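Local coordinates for conserved hypothetical protein (Bacteroides thetaiotaomicron, PDB 2FB0) that is of unknown function but belongs to the antibiotic biosynthesis monooxygenase family, of the dimeric alpha-beta barrel clan, and may be an oxidoreductase, at residues 17-29 / 41-55. Residues are numbered along the deposited sequence; the frame is centred on the assembly and turned at random.
With ACT (acetate ion), chain B.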
ATOM      1  N   ASN A  17      -4.014  18.898   8.362  1.00 27.09           N
ATOM      2  CA  ASN A  17      -2.933  18.749   7.377  1.00 26.71           C
ATOM      3  C   ASN A  17      -3.182  17.654   6.323  1.00 26.60           C
ATOM      4  O   ASN A  17      -2.405  17.502   5.377  1.00 25.38           O
ATOM      5  CB  ASN A  17      -1.615  18.447   8.105  1.00 26.14           C
ATOM      6  CG  ASN A  17      -1.135  19.611   8.980  1.00 26.54           C
ATOM      7  OD1 ASN A  17      -1.694  20.705   8.940  1.00 25.55           O
ATOM      8  ND2 ASN A  17      -0.093  19.370   9.754  1.00 25.54           N
ATOM      9  N   ARG A  18      -4.257  16.893   6.515  1.00 26.58           N
ATOM     10  CA  ARG A  18      -4.502  15.663   5.751  1.00 26.68           C
ATOM     11  C   ARG A  18      -4.472  15.880   4.239  1.00 26.95           C
ATOM     12  O   ARG A  18      -3.676  15.250   3.535  1.00 26.95           O
ATOM     13  CB  ARG A  18      -5.818  15.002   6.201  1.00 26.47           C
ATOM     14  CG  ARG A  18      -6.089  13.633   5.545  1.00 26.54           C
ATOM     15  CD  ARG A  18      -7.493  13.122   5.854  1.00 26.95           C
ATOM     16  NE  ARG A  18      -7.691  11.797   5.268  1.00 25.90           N
ATOM     17  CZ  ARG A  18      -8.079  11.582   4.014  1.00 26.88           C
ATOM     18  NH1 ARG A  18      -8.349  12.606   3.209  1.00 26.07           N
ATOM     19  NH2 ARG A  18      -8.225  10.333   3.566  1.00 26.53           N
ATOM     20  N   GLU A  19      -5.321  16.790   3.757  1.00 27.17           N
ATOM     21  CA  GLU A  19      -5.464  17.083   2.339  1.00 27.64           C
ATOM     22  C   GLU A  19      -4.178  17.621   1.726  1.00 27.15           C
ATOM     23  O   GLU A  19      -3.841  17.273   0.589  1.00 26.24           O
ATOM     24  CB  GLU A  19      -6.604  18.090   2.123  1.00 28.53           C
ATOM     25  CG  GLU A  19      -6.981  18.345   0.651  1.00 33.16           C
ATOM     26  CD  GLU A  19      -6.233  19.518   0.001  1.00 39.54           C
ATOM     27  OE1 GLU A  19      -6.394  19.716  -1.226  1.00 43.09           O
ATOM     28  OE2 GLU A  19      -5.484  20.243   0.699  1.00 42.11           O
ATOM     29  N   LYS A  20      -3.481  18.487   2.472  1.00 25.62           N
ATOM     30  CA  LYS A  20      -2.249  19.101   1.987  1.00 25.02           C
ATOM     31  C   LYS A  20      -1.152  18.057   1.812  1.00 23.39           C
ATOM     32  O   LYS A  20      -0.417  18.096   0.844  1.00 23.16           O
ATOM     33  CB  LYS A  20      -1.767  20.220   2.948  1.00 24.89           C
ATOM     34  CG  LYS A  20      -2.661  21.471   2.975  1.00 25.55           C
ATOM     35  CD  LYS A  20      -2.322  22.356   4.183  1.00 26.08           C
ATOM     36  CE  LYS A  20      -3.420  23.407   4.447  1.00 27.92           C
ATOM     37  NZ  LYS A  20      -3.091  24.190   5.683  1.00 28.48           N
ATOM     38  N   ALA A  21      -1.037  17.150   2.778  1.00 22.67           N
ATOM     39  CA  ALA A  21      -0.053  16.073   2.719  1.00 22.63           C
ATOM     40  C   ALA A  21      -0.326  15.095   1.542  1.00 22.72           C
ATOM     41  O   ALA A  21       0.599  14.711   0.813  1.00 22.40           O
ATOM     42  CB  ALA A  21       0.011  15.340   4.064  1.00 21.75           C
ATOM     43  N   ILE A  22      -1.595  14.734   1.355  1.00 22.84           N
ATOM     44  CA  ILE A  22      -2.010  13.883   0.229  1.00 23.62           C
ATOM     45  C   ILE A  22      -1.721  14.555  -1.113  1.00 23.73           C
ATOM     46  O   ILE A  22      -1.196  13.913  -2.025  1.00 23.47           O
ATOM     47  CB  ILE A  22      -3.513  13.436   0.347  1.00 23.50           C
ATOM     48  CG1 ILE A  22      -3.684  12.501   1.550  1.00 23.44           C
ATOM     49  CG2 ILE A  22      -4.011  12.749  -0.968  1.00 24.00           C
ATOM     50  CD1 ILE A  22      -5.129  12.278   1.988  1.00 23.46           C
ATOM     51  N   GLU A  23      -2.049  15.845  -1.235  0.50 24.00           N
ATOM     52  CA  GLU A  23      -1.773  16.574  -2.472  0.50 24.19           C
ATOM     53  C   GLU A  23      -0.278  16.609  -2.764  0.50 24.01           C
ATOM     54  O   GLU A  23       0.132  16.442  -3.913  0.50 23.98           O
ATOM     55  CB  GLU A  23      -2.373  17.995  -2.448  0.50 24.76           C
ATOM     56  CG  GLU A  23      -1.739  19.005  -3.429  0.50 26.27           C
ATOM     57  CD  GLU A  23      -2.002  18.732  -4.921  0.50 29.27           C
ATOM     58  OE1 GLU A  23      -2.750  17.796  -5.273  0.50 31.13           O
ATOM     59  OE2 GLU A  23      -1.446  19.477  -5.756  0.50 30.59           O
ATOM     60  N   ALA A  24       0.535  16.815  -1.728  1.00 23.47           N
ATOM     61  CA  ALA A  24       1.996  16.831  -1.908  1.00 23.57           C
ATOM     62  C   ALA A  24       2.498  15.459  -2.384  1.00 23.22           C
ATOM     63  O   ALA A  24       3.372  15.378  -3.245  1.00 23.51           O
ATOM     64  CB  ALA A  24       2.715  17.256  -0.621  1.00 22.85           C
ATOM     65  N   ALA A  25       1.929  14.393  -1.822  1.00 22.95           N
ATOM     66  CA  ALA A  25       2.243  13.025  -2.251  1.00 22.84           C
ATOM     67  C   ALA A  25       1.796  12.784  -3.696  1.00 23.13           C
ATOM     68  O   ALA A  25       2.530  12.199  -4.483  1.00 23.47           O
ATOM     69  CB  ALA A  25       1.620  12.013  -1.311  1.00 22.15           C
ATOM     70  N   LYS A  26       0.606  13.262  -4.038  1.00 23.88           N
ATOM     71  CA  LYS A  26       0.110  13.216  -5.412  1.00 24.35           C
ATOM     72  C   LYS A  26       1.012  13.944  -6.400  1.00 24.87           C
ATOM     73  O   LYS A  26       1.252  13.443  -7.498  1.00 24.54           O
ATOM     74  CB  LYS A  26      -1.315  13.750  -5.490  1.00 24.75           C
ATOM     75  CG  LYS A  26      -2.358  12.761  -4.984  1.00 25.55           C
ATOM     76  CD  LYS A  26      -3.713  13.429  -4.777  1.00 27.86           C
ATOM     77  CE  LYS A  26      -4.345  13.873  -6.082  1.00 29.03           C
ATOM     78  NZ  LYS A  26      -5.673  14.494  -5.775  1.00 31.46           N
ATOM     79  N   GLU A  27       1.514  15.113  -6.002  0.50 25.05           N
ATOM     80  CA  GLU A  27       2.453  15.871  -6.825  0.50 25.57           C
ATOM     81  C   GLU A  27       3.774  15.118  -6.982  0.50 25.06           C
ATOM     82  O   GLU A  27       4.326  15.053  -8.077  0.50 25.33           O
ATOM     83  CB  GLU A  27       2.670  17.277  -6.246  0.50 26.06           C
ATOM     84  CG  GLU A  27       1.357  17.987  -5.951  0.50 27.91           C
ATOM     85  CD  GLU A  27       1.525  19.453  -5.616  0.50 31.26           C
ATOM     86  OE1 GLU A  27       1.957  19.767  -4.489  0.50 32.76           O
ATOM     87  OE2 GLU A  27       1.196  20.296  -6.475  0.50 32.76           O
ATOM     88  N   LEU A  28       4.257  14.528  -5.890  1.00 24.76           N
ATOM     89  CA  LEU A  28       5.477  13.727  -5.903  1.00 24.47           C
ATOM     90  C   LEU A  28       5.280  12.456  -6.772  1.00 23.99           C
ATOM     91  O   LEU A  28       6.199  12.010  -7.457  1.00 23.47           O
ATOM     92  CB  LEU A  28       5.915  13.359  -4.469  1.00 24.47           C
ATOM     93  CG  LEU A  28       7.202  12.531  -4.306  1.00 24.21           C
ATOM     94  CD1 LEU A  28       8.411  13.189  -5.005  1.00 24.76           C
ATOM     95  CD2 LEU A  28       7.510  12.241  -2.833  1.00 24.12           C
ATOM     96  N   THR A  29       4.072  11.902  -6.737  1.00 24.07           N
ATOM     97  CA  THR A  29       3.711  10.740  -7.564  1.00 24.14           C
ATOM     98  C   THR A  29       3.858  11.073  -9.064  1.00 24.12           C
ATOM     99  O   THR A  29       4.536  10.362  -9.788  1.00 23.36           O
ATOM    100  CB  THR A  29       2.274  10.243  -7.237  1.00 24.05           C
ATOM    101  OG1 THR A  29       2.217   9.775  -5.880  1.00 23.70           O
ATOM    102  CG2 THR A  29       1.832   9.113  -8.198  1.00 23.05           C
ATOM    103  N   TYR A  41       4.397   4.000  -8.777  1.00 21.96           N
ATOM    104  CA  TYR A  41       4.376   4.960  -7.703  1.00 21.97           C
ATOM    105  C   TYR A  41       2.954   5.464  -7.605  1.00 21.82           C
ATOM    106  O   TYR A  41       2.397   5.919  -8.594  1.00 21.51           O
ATOM    107  CB  TYR A  41       5.341   6.114  -8.028  1.00 21.91           C
ATOM    108  CG  TYR A  41       5.802   6.934  -6.840  1.00 22.34           C
ATOM    109  CD1 TYR A  41       7.145   6.960  -6.469  1.00 22.56           C
ATOM    110  CD2 TYR A  41       4.892   7.691  -6.092  1.00 22.07           C
ATOM    111  CE1 TYR A  41       7.587   7.747  -5.379  1.00 23.40           C
ATOM    112  CE2 TYR A  41       5.318   8.471  -5.004  1.00 22.80           C
ATOM    113  CZ  TYR A  41       6.657   8.491  -4.656  1.00 23.49           C
ATOM    114  OH  TYR A  41       7.056   9.244  -3.568  1.00 23.31           O
ATOM    115  N   ASP A  42       2.363   5.377  -6.417  1.00 20.97           N
ATOM    116  CA  ASP A  42       1.025   5.926  -6.214  1.00 21.08           C
ATOM    117  C   ASP A  42       0.789   6.252  -4.747  1.00 20.82           C
ATOM    118  O   ASP A  42       1.440   5.697  -3.867  1.00 20.76           O
ATOM    119  CB  ASP A  42      -0.066   4.964  -6.740  1.00 21.58           C
ATOM    120  CG  ASP A  42      -1.397   5.668  -7.029  1.00 22.02           C
ATOM    121  OD1 ASP A  42      -1.457   6.922  -6.986  1.00 22.22           O
ATOM    122  OD2 ASP A  42      -2.396   4.965  -7.320  1.00 22.40           O
ATOM    123  N   THR A  43      -0.163   7.143  -4.511  1.00 21.15           N
ATOM    124  CA  THR A  43      -0.601   7.528  -3.176  1.00 21.90           C
ATOM    125  C   THR A  43      -1.939   6.856  -2.888  1.00 21.80           C
ATOM    126  O   THR A  43      -2.825   6.890  -3.732  1.00 22.42           O
ATOM    127  CB  THR A  43      -0.731   9.069  -3.118  1.00 21.57           C
ATOM    128  OG1 THR A  43       0.531   9.641  -3.487  1.00 22.04           O
ATOM    129  CG2 THR A  43      -1.151   9.542  -1.725  1.00 22.96           C
ATOM    130  N   PHE A  44      -2.062   6.238  -1.710  1.00 22.00           N
ATOM    131  CA  PHE A  44      -3.254   5.503  -1.302  1.00 23.06           C
ATOM    132  C   PHE A  44      -3.698   5.963   0.084  1.00 23.70           C
ATOM    133  O   PHE A  44      -2.894   5.971   1.019  1.00 24.84           O
ATOM    134  CB  PHE A  44      -2.962   3.997  -1.182  1.00 22.60           C
ATOM    135  CG  PHE A  44      -2.573   3.333  -2.465  1.00 23.29           C
ATOM    136  CD1 PHE A  44      -3.531   2.659  -3.235  1.00 22.22           C
ATOM    137  CD2 PHE A  44      -1.250   3.342  -2.895  1.00 20.57           C
ATOM    138  CE1 PHE A  44      -3.169   2.028  -4.430  1.00 21.69           C
ATOM    139  CE2 PHE A  44      -0.885   2.705  -4.093  1.00 22.45           C
ATOM    140  CZ  PHE A  44      -1.858   2.046  -4.855  1.00 21.32           C
ATOM    141  N   GLU A  45      -4.980   6.269   0.231  1.00 23.78           N
ATOM    142  CA  GLU A  45      -5.550   6.662   1.520  1.00 23.67           C
ATOM    143  C   GLU A  45      -6.219   5.469   2.192  1.00 23.84           C
ATOM    144  O   GLU A  45      -6.946   4.710   1.539  1.00 24.00           O
ATOM    145  CB  GLU A  45      -6.605   7.740   1.302  1.00 23.81           C
ATOM    146  CG  GLU A  45      -6.080   8.974   0.611  1.00 25.22           C
ATOM    147  CD  GLU A  45      -7.186   9.830   0.013  1.00 27.09           C
ATOM    148  OE1 GLU A  45      -8.218  10.039   0.688  1.00 27.40           O
ATOM    149  OE2 GLU A  45      -7.003  10.304  -1.125  1.00 25.75           O
ATOM    150  N   SER A  46      -6.016   5.323   3.495  1.00 22.88           N
ATOM    151  CA  SER A  46      -6.692   4.270   4.234  1.00 23.42           C
ATOM    152  C   SER A  46      -8.199   4.469   4.189  1.00 24.18           C
ATOM    153  O   SER A  46      -8.699   5.589   4.376  1.00 23.41           O
ATOM    154  CB  SER A  46      -6.211   4.195   5.681  1.00 22.93           C
ATOM    155  OG  SER A  46      -7.032   3.336   6.444  1.00 21.39           O
ATOM    156  N   SER A  47      -8.897   3.362   3.915  1.00 24.54           N
ATOM    157  CA  SER A  47     -10.359   3.312   3.856  1.00 25.35           C
ATOM    158  C   SER A  47     -10.961   3.217   5.258  1.00 25.62           C
ATOM    159  O   SER A  47     -12.169   3.404   5.420  1.00 26.15           O
ATOM    160  CB  SER A  47     -10.814   2.083   3.037  1.00 25.44           C
ATOM    161  OG  SER A  47     -10.467   2.203   1.664  1.00 26.05           O
ATOM    162  N   THR A  48     -10.129   2.894   6.253  1.00 25.75           N
ATOM    163  CA  THR A  48     -10.601   2.661   7.617  1.00 26.32           C
ATOM    164  C   THR A  48     -10.087   3.675   8.656  1.00 27.14           C
ATOM    165  O   THR A  48     -10.716   3.851   9.704  1.00 27.35           O
ATOM    166  CB  THR A  48     -10.274   1.216   8.122  1.00 26.57           C
ATOM    167  OG1 THR A  48      -8.860   1.067   8.327  1.00 25.88           O
ATOM    168  CG2 THR A  48     -10.781   0.122   7.141  1.00 26.36           C
ATOM    169  N   ARG A  49      -8.945   4.310   8.377  1.00 27.12           N
ATOM    170  CA  ARG A  49      -8.299   5.253   9.314  1.00 27.35           C
ATOM    171  C   ARG A  49      -8.020   6.574   8.602  1.00 27.43           C
ATOM    172  O   ARG A  49      -7.114   6.666   7.767  1.00 26.45           O
ATOM    173  CB  ARG A  49      -6.988   4.673   9.855  1.00 27.25           C
ATOM    174  CG  ARG A  49      -7.149   3.372  10.626  1.00 27.01           C
ATOM    175  CD  ARG A  49      -5.808   2.723  10.942  1.00 27.98           C
ATOM    176  NE  ARG A  49      -5.139   2.194   9.753  1.00 28.21           N
ATOM    177  CZ  ARG A  49      -3.851   1.851   9.695  1.00 28.91           C
ATOM    178  NH1 ARG A  49      -3.047   2.001  10.756  1.00 28.85           N
ATOM    179  NH2 ARG A  49      -3.351   1.383   8.561  1.00 27.02           N
ATOM    180  N   ARG A  50      -8.814   7.591   8.936  1.00 27.46           N
ATOM    181  CA  ARG A  50      -8.710   8.918   8.330  1.00 28.36           C
ATOM    182  C   ARG A  50      -7.315   9.526   8.362  1.00 27.62           C
ATOM    183  O   ARG A  50      -6.945  10.268   7.451  1.00 27.95           O
ATOM    184  CB  ARG A  50      -9.667   9.899   9.026  1.00 29.33           C
ATOM    185  CG  ARG A  50     -11.045   9.909   8.446  1.00 33.01           C
ATOM    186  CD  ARG A  50     -11.047  10.426   7.018  1.00 37.38           C
ATOM    187  NE  ARG A  50     -10.958  11.883   6.942  1.00 39.28           N
ATOM    188  CZ  ARG A  50     -11.222  12.571   5.837  1.00 39.87           C
ATOM    189  NH1 ARG A  50     -11.591  11.926   4.733  1.00 40.33           N
ATOM    190  NH2 ARG A  50     -11.126  13.895   5.827  1.00 39.00           N
ATOM    191  N   ASP A  51      -6.553   9.205   9.404  1.00 27.33           N
ATOM    192  CA  ASP A  51      -5.250   9.834   9.643  1.00 27.09           C
ATOM    193  C   ASP A  51      -4.088   9.070   9.009  1.00 26.34           C
ATOM    194  O   ASP A  51      -2.938   9.442   9.192  1.00 25.60           O
ATOM    195  CB  ASP A  51      -5.015  10.042  11.159  1.00 27.42           C
ATOM    196  CG  ASP A  51      -4.980   8.736  11.949  1.00 30.59           C
ATOM    197  OD1 ASP A  51      -5.544   7.711  11.489  1.00 34.94           O
ATOM    198  OD2 ASP A  51      -4.393   8.725  13.050  1.00 33.61           O
ATOM    199  N   VAL A  52      -4.392   8.007   8.261  1.00 25.16           N
ATOM    200  CA  VAL A  52      -3.345   7.184   7.660  1.00 24.35           C
ATOM    201  C   VAL A  52      -3.453   7.176   6.136  1.00 23.98           C
ATOM    202  O   VAL A  52      -4.530   6.959   5.580  1.00 23.46           O
ATOM    203  CB  VAL A  52      -3.344   5.722   8.201  1.00 24.25           C
ATOM    204  CG1 VAL A  52      -2.233   4.898   7.520  1.00 24.12           C
ATOM    205  CG2 VAL A  52      -3.156   5.682   9.718  1.00 23.82           C
ATOM    206  N   PHE A  53      -2.341   7.447   5.461  1.00 23.55           N
ATOM    207  CA  PHE A  53      -2.237   7.125   4.035  1.00 23.81           C
ATOM    208  C   PHE A  53      -0.876   6.500   3.776  1.00 24.44           C
ATOM    209  O   PHE A  53      -0.061   6.421   4.687  1.00 23.98           O
ATOM    210  CB  PHE A  53      -2.590   8.316   3.109  1.00 23.44           C
ATOM    211  CG  PHE A  53      -1.538   9.409   3.030  1.00 23.92           C
ATOM    212  CD1 PHE A  53      -1.564  10.491   3.919  1.00 23.90           C
ATOM    213  CD2 PHE A  53      -0.558   9.382   2.028  1.00 21.46           C
ATOM    214  CE1 PHE A  53      -0.614  11.522   3.819  1.00 21.87           C
ATOM    215  CE2 PHE A  53       0.394  10.395   1.918  1.00 23.48           C
ATOM    216  CZ  PHE A  53       0.366  11.481   2.817  1.00 22.41           C
HETATM  217  N   MSE A  54      -0.656   5.994   2.564  1.00 24.98           N
HETATM  218  CA  MSE A  54       0.600   5.340   2.254  1.00 26.91           C
HETATM  219  C   MSE A  54       1.026   5.608   0.833  1.00 25.61           C
HETATM  220  O   MSE A  54       0.202   5.922  -0.031  1.00 26.35           O
HETATM  221  CB  MSE A  54       0.553   3.830   2.554  1.00 26.34           C
HETATM  222  CG  MSE A  54      -0.412   3.015   1.694  1.00 27.75           C
HETATM  223 SE   MSE A  54      -0.031   1.099   1.869  0.70 34.71          SE
HETATM  224  CE  MSE A  54       1.774   1.247   1.058  1.00 21.78           C
ATOM    225  N   ILE A  55       2.331   5.536   0.617  1.00 24.93           N
ATOM    226  CA  ILE A  55       2.904   5.662  -0.707  1.00 24.54           C
ATOM    227  C   ILE A  55       3.496   4.300  -1.035  1.00 24.71           C
ATOM    228  O   ILE A  55       4.278   3.747  -0.257  1.00 24.32           O
ATOM    229  CB  ILE A  55       3.989   6.766  -0.786  1.00 24.90           C
ATOM    230  CG1 ILE A  55       3.430   8.120  -0.310  1.00 24.39           C
ATOM    231  CG2 ILE A  55       4.475   6.919  -2.225  1.00 22.81           C
ATOM    232  CD1 ILE A  55       4.502   9.237  -0.193  1.00 24.70           C
TER
HETATM  233  C   ACT B 901      10.062   8.195  -1.863  1.00 36.25           C
HETATM  234  O   ACT B 901       9.736   8.891  -2.856  1.00 35.43           O
HETATM  235  OXT ACT B 901      11.095   7.481  -1.969  1.00 37.71           O
HETATM  236  CH3 ACT B 901       9.281   8.223  -0.596  1.00 36.02           C
HETATM  237  O   HOH W   1      -7.269   7.998   4.973  1.00 25.40           O
HETATM  238  O   HOH W   2      -9.336  12.621   0.514  1.00 43.47           O
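Arg-18 reaches from the first turn of helix 18-29 to the hairpin 41-55. Its CB leads toward the hairpin, CG stands anti to the backbone N (chi1 -175°), and the chain runs extended to NE. CG passes 4.0 Å from Arg-50 O, and CD comes within 3.3 Å of the same atom. NE donates to Arg-50 O at 2.8 Å, within both the guanidinium and carbonyl planes. NH2 forms a salt bridge with Glu-45 OE1 at 2.9 Å, on the anti side but out of the plane of a carboxylate turned 74° from the guanidinium. Glu-45 also bonds to Ser-47 of the second subunit. One water accepts from NH2, and another links NH1 to Glu-45 OE1. Arg-50 lies flat over one guanidinium face, centres 3.8 Å apart and planes at 5°. Glu-45 and the Arg-50 partner Glu-15 probably offset the like charges. The other face meets Ile-22 CD1 near its rim.

Ile-22, Ala-21 and Ala-25 form the apolar middle, all touching Phe-53. Ile-22 CG1 sits over the Phe-53 ring in a CH-pi contact, 4.0 Å from its centroid. Polar bonds return at Thr-29: Thr-43 OG1 donates to Thr-29 OG1 at 2.9 Å, which donates to Ala-25 O. Leu-28 CG lies 4.1 Å from Tyr-41 CZ. Tyr-41 OH donates to an acetate, probably from the crystallisation liquor and also hydrogen-bonded to His-68.

The helix lies along one face of the antiparallel sheet, nearly antiparallel to strand 41-46, as in ferredoxin-like folds. Helix 72-84 packs beside it through Ala-24 and Leu-28. Strand 38-46 pairs with the second subunit, extending the sheet across the dimer.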